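Local coordinates for histone-lysine N-methyltransferase, H3 lysine-9 specific SUVH4 (Arabidopsis thaliana, PDB 4QEO), which methylates a specific lysine in the tail of histone H3, a mark of transcriptional repression, and binds methylated DNA, so coupling DNA methylation to histone methylation, at residues 10-13 / 14-17; 73-77 / 78-82. One frame throughout, in Å; residues are numbered along the deposited sequence.

How the interactions relate
Interaction 1 forms the first turns of helix 10-30, interaction 2 the C-terminal end of helix 72-78 with the loop toward strand 88-91. They come in series along the chain, centres about 13 Å apart, and touch where Cys17 SG packs against Ala77 O at 3.3 Å and against Val78. Helix 10-30 continues past this point, where Leu18 packs on Val78 and Phe21 on Ala73, Glu74 and Ala77. Interaction 2 belongs to the SRA domain, which binds methylated DNA, whereas Leu12 of interaction 1 touches Glu464 and Asn527, next in sequence to Cys463 and Cys528 of the zinc site linking SET and post-SET regions. The long N-terminal helix therefore lies between the DNA-reading and histone-methylating parts.

Interaction 1 (10-13 / 14-17); sequences PHLK and VTKC
Val14 N to Pro10 O, at 2.9 Å, is the first of four regular i to i+4 helical bonds; Thr15 N to His11 O, Lys16 N to Leu12 O and Cys17 N to Lys13 O follow. The carbonyl of His11 is gripped twice, because Thr15 OG1 also donates to His11 O at 2.9 Å. The two donors come from opposite faces of the carbonyl plane, the hydroxyl standing 35° out of it. A chi1 of -63° sets OG1 beside its backbone N, turned toward the helix's N-terminal end and the His11 carbonyl. A valine in place of Thr15 would probably leave the His11 carbonyl with the backbone N-H as its one donor from this turn. Leu12 lies alongside Thr15, its CD1 4.2 Å from OG1, while the Leu12 side chain also touches Glu464 and Asn527. Val14, branched and buried, lays CG2 3.3 Å from Pro10 O. The His11 ring turns elsewhere, ND1 bonding to Glu9 and NE2 weakly to Asp64. Pro10 suits the helix start, where its missing N-H costs no bond. Doubling of the i to i+4 bond by a hydroxyl is familiar for threonine in an alpha helix, here in the first turns of helix 10-30.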
loop_
_atom_site.group_PDB
_atom_site.type_symbol
_atom_site.label_atom_id
_atom_site.label_comp_id
_atom_site.label_asym_id
_atom_site.label_seq_id
_atom_site.Cartn_x
_atom_site.Cartn_y
_atom_site.Cartn_z
ATOM N N PRO A 10 3.541 8.339 -15.185
ATOM C CA PRO A 10 2.231 7.737 -14.896
ATOM C C PRO A 10 2.139 6.842 -13.655
ATOM O O PRO A 10 1.124 6.915 -12.950
ATOM C CB PRO A 10 1.916 6.943 -16.180
ATOM C CG PRO A 10 2.605 7.712 -17.250
ATOM C CD PRO A 10 3.891 8.235 -16.615
ATOM N N HIS A 11 3.141 6.007 -13.392
ATOM C CA HIS A 11 3.110 5.186 -12.184
ATOM C C HIS A 11 3.049 6.047 -10.922
ATOM O O HIS A 11 2.334 5.734 -9.966
ATOM C CB HIS A 11 4.312 4.233 -12.130
ATOM C CG HIS A 11 4.302 3.208 -13.219
ATOM N ND1 HIS A 11 4.669 3.498 -14.515
ATOM C CD2 HIS A 11 3.932 1.904 -13.215
ATOM C CE1 HIS A 11 4.538 2.414 -15.260
ATOM N NE2 HIS A 11 4.094 1.433 -14.494
ATOM N N LEU A 12 3.783 7.147 -10.917
ATOM C CA LEU A 12 3.745 8.025 -9.754
ATOM C C LEU A 12 2.401 8.752 -9.634
ATOM O O LEU A 12 1.907 8.995 -8.528
ATOM C CB LEU A 12 4.914 9.011 -9.776
ATOM C CG LEU A 12 6.178 8.552 -9.034
ATOM C CD1 LEU A 12 6.020 7.159 -8.395
ATOM C CD2 LEU A 12 7.404 8.597 -9.942
ATOM N N LYS A 13 1.811 9.109 -10.766
ATOM C CA LYS A 13 0.484 9.733 -10.744
ATOM C C LYS A 13 -0.573 8.791 -10.172
ATOM O O LYS A 13 -1.458 9.223 -9.408
ATOM C CB LYS A 13 0.072 10.195 -12.140
ATOM C CG LYS A 13 0.926 11.346 -12.664
ATOM C CD LYS A 13 0.639 11.628 -14.122
ATOM C CE LYS A 13 -0.791 12.089 -14.333
ATOM N NZ LYS A 13 -1.088 12.316 -15.776
ATOM N N VAL A 14 -0.486 7.515 -10.565
ATOM C CA VAL A 14 -1.349 6.474 -10.016
ATOM C C VAL A 14 -1.120 6.370 -8.506
ATOM O O VAL A 14 -2.078 6.433 -7.715
ATOM C CB VAL A 14 -1.117 5.091 -10.694
ATOM C CG1 VAL A 14 -1.850 3.984 -9.929
ATOM C CG2 VAL A 14 -1.594 5.122 -12.183
ATOM N N THR A 15 0.149 6.235 -8.114
ATOM C CA THR A 15 0.509 6.144 -6.694
ATOM C C THR A 15 -0.111 7.270 -5.883
ATOM O O THR A 15 -0.722 7.045 -4.829
ATOM C CB THR A 15 2.033 6.212 -6.502
ATOM O OG1 THR A 15 2.639 5.096 -7.151
ATOM C CG2 THR A 15 2.393 6.196 -5.013
ATOM N N LYS A 16 0.041 8.485 -6.400
ATOM C CA LYS A 16 -0.447 9.688 -5.734
ATOM C C LYS A 16 -1.954 9.687 -5.603
ATOM O O LYS A 16 -2.490 10.042 -4.545
ATOM C CB LYS A 16 0.020 10.928 -6.498
ATOM C CG LYS A 16 -0.767 12.188 -6.211
ATOM C CD LYS A 16 -0.185 13.370 -6.973
ATOM C CE LYS A 16 -1.105 14.582 -6.919
ATOM N NZ LYS A 16 -0.507 15.758 -7.616
ATOM N N CYS A 17 -2.638 9.289 -6.685
ATOM C CA CYS A 17 -4.094 9.232 -6.676
ATOM C C CYS A 17 -4.604 8.243 -5.627
ATOM O O CYS A 17 -5.539 8.547 -4.876
ATOM C CB CYS A 17 -4.641 8.875 -8.072
ATOM S SG CYS A 17 -6.445 8.581 -8.146
#

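Interaction 2 (73-77 / 78-82); sequences AEMCA and VGFHN
Helix 72-78, in the SRA domain, breaks off at Gly79, whose positive phi turns the chain into the following loop. Met75 O is where the loop gathers: Gly79 N, Phe80 N and His81 N approach it, each through a weak bond, the His81 one nearly straight at 174° but long at 3.3 Å. Gly79 N is shared, with a second weak bond to Cys76 O. Before them, Val78 N still makes a regular helical bond to Glu74 O at 3.0 Å. Gly79 suits its place because, at phi 92°, a side chain would jam against the carbonyl oxygen of Val78. Across the turn, the side chains of Met75 and Phe80 run side by side. Met75 SD lies 3.9 Å from Phe80 CD1 and 4.9 Å from the centroid of that ring, an oblique Met-aromatic contact. The ring gets there with CG anti to the Phe80 N (chi1 178°) and also meets Phe69, Tyr184 and, as a cation-pi pair, Arg166. CB of His81 packs on CB of Met75 at 4.0 Å, while hydrogen bonds hold the His81 imidazole, ND1 to Ser109 and NE2 to the Asn86 carbonyl. Cys76 CA makes a CA-H...O contact with His81 O at 3.2 Å. Met75 thus serves the turn twice: its carbonyl offers three successive N-H groups a shared but weak acceptor, which probably steadies the turn, while its polarisable thioether lies obliquely beside the Phe80 ring.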
loop_
_atom_site.group_PDB
_atom_site.type_symbol
_atom_site.label_atom_id
_atom_site.label_comp_id
_atom_site.label_asym_id
_atom_site.label_seq_id
_atom_site.Cartn_x
_atom_site.Cartn_y
_atom_site.Cartn_z
ATOM N N ALA A 73 -13.693 0.197 -4.797
ATOM C CA ALA A 73 -13.625 1.653 -4.660
ATOM C C ALA A 73 -12.318 2.242 -5.189
ATOM O O ALA A 73 -12.334 3.286 -5.820
ATOM C CB ALA A 73 -13.854 2.073 -3.188
ATOM N N GLU A 74 -11.187 1.585 -4.919
ATOM C CA GLU A 74 -9.887 2.071 -5.405
ATOM C C GLU A 74 -9.884 2.192 -6.930
ATOM O O GLU A 74 -9.372 3.176 -7.512
ATOM C CB GLU A 74 -8.768 1.108 -5.002
ATOM C CG GLU A 74 -8.028 1.450 -3.761
ATOM C CD GLU A 74 -6.648 0.807 -3.724
ATOM O OE1 GLU A 74 -5.799 1.270 -2.937
ATOM O OE2 GLU A 74 -6.404 -0.144 -4.500
ATOM N N MET A 75 -10.459 1.171 -7.572
ATOM C CA MET A 75 -10.616 1.158 -9.028
ATOM C C MET A 75 -11.455 2.324 -9.504
ATOM O O MET A 75 -11.134 2.955 -10.524
ATOM C CB MET A 75 -11.213 -0.178 -9.518
ATOM C CG MET A 75 -10.267 -1.333 -9.262
ATOM S SD MET A 75 -10.770 -2.877 -10.040
ATOM C CE MET A 75 -11.758 -3.503 -8.745
ATOM N N CYS A 76 -12.528 2.626 -8.773
ATOM C CA CYS A 76 -13.268 3.852 -9.097
ATOM C C CYS A 76 -12.410 5.113 -8.942
ATOM O O CYS A 76 -12.468 6.024 -9.777
ATOM C CB CYS A 76 -14.513 3.999 -8.222
ATOM S SG CYS A 76 -15.691 2.631 -8.360
ATOM N N ALA A 77 -11.627 5.170 -7.863
ATOM C CA ALA A 77 -10.859 6.378 -7.550
ATOM C C ALA A 77 -9.841 6.679 -8.646
ATOM O O ALA A 77 -9.605 7.836 -8.964
ATOM C CB ALA A 77 -10.175 6.260 -6.168
ATOM N N VAL A 78 -9.249 5.646 -9.247
ATOM C CA VAL A 78 -8.330 5.922 -10.362
ATOM C C VAL A 78 -9.016 6.114 -11.726
ATOM O O VAL A 78 -8.439 6.679 -12.659
ATOM C CB VAL A 78 -7.216 4.869 -10.473
ATOM C CG1 VAL A 78 -6.404 4.848 -9.197
ATOM C CG2 VAL A 78 -7.792 3.529 -10.718
ATOM N N GLY A 79 -10.255 5.664 -11.840
ATOM C CA GLY A 79 -10.954 5.748 -13.110
ATOM C C GLY A 79 -10.777 4.494 -13.959
ATOM O O GLY A 79 -11.144 4.490 -15.135
ATOM N N PHE A 80 -10.229 3.444 -13.346
ATOM C CA PHE A 80 -9.976 2.137 -13.988
ATOM C C PHE A 80 -11.278 1.356 -14.233
ATOM O O PHE A 80 -11.459 0.713 -15.282
ATOM C CB PHE A 80 -9.020 1.329 -13.088
ATOM C CG PHE A 80 -8.699 -0.061 -13.591
ATOM C CD1 PHE A 80 -9.499 -1.143 -13.250
ATOM C CD2 PHE A 80 -7.572 -0.289 -14.382
ATOM C CE1 PHE A 80 -9.193 -2.436 -13.705
ATOM C CE2 PHE A 80 -7.252 -1.573 -14.839
ATOM C CZ PHE A 80 -8.066 -2.646 -14.509
ATOM N N HIS A 81 -12.163 1.384 -13.245
ATOM C CA HIS A 81 -13.489 0.771 -13.361
ATOM C C HIS A 81 -14.445 1.639 -12.544
ATOM O O HIS A 81 -14.302 1.768 -11.326
ATOM C CB HIS A 81 -13.455 -0.675 -12.847
ATOM C CG HIS A 81 -14.654 -1.496 -13.227
ATOM N ND1 HIS A 81 -14.653 -2.368 -14.301
ATOM C CD2 HIS A 81 -15.885 -1.594 -12.663
ATOM C CE1 HIS A 81 -15.833 -2.960 -14.384
ATOM N NE2 HIS A 81 -16.599 -2.509 -13.403
ATOM N N ASN A 82 -15.420 2.236 -13.223
ATOM C CA ASN A 82 -16.153 3.376 -12.673
ATOM C C ASN A 82 -17.459 3.097 -11.936
ATOM O O ASN A 82 -18.153 4.026 -11.531
ATOM C CB ASN A 82 -16.370 4.425 -13.764
ATOM C CG ASN A 82 -15.063 5.039 -14.225
ATOM O OD1 ASN A 82 -14.537 5.967 -13.587
ATOM N ND2 ASN A 82 -14.507 4.503 -15.318
#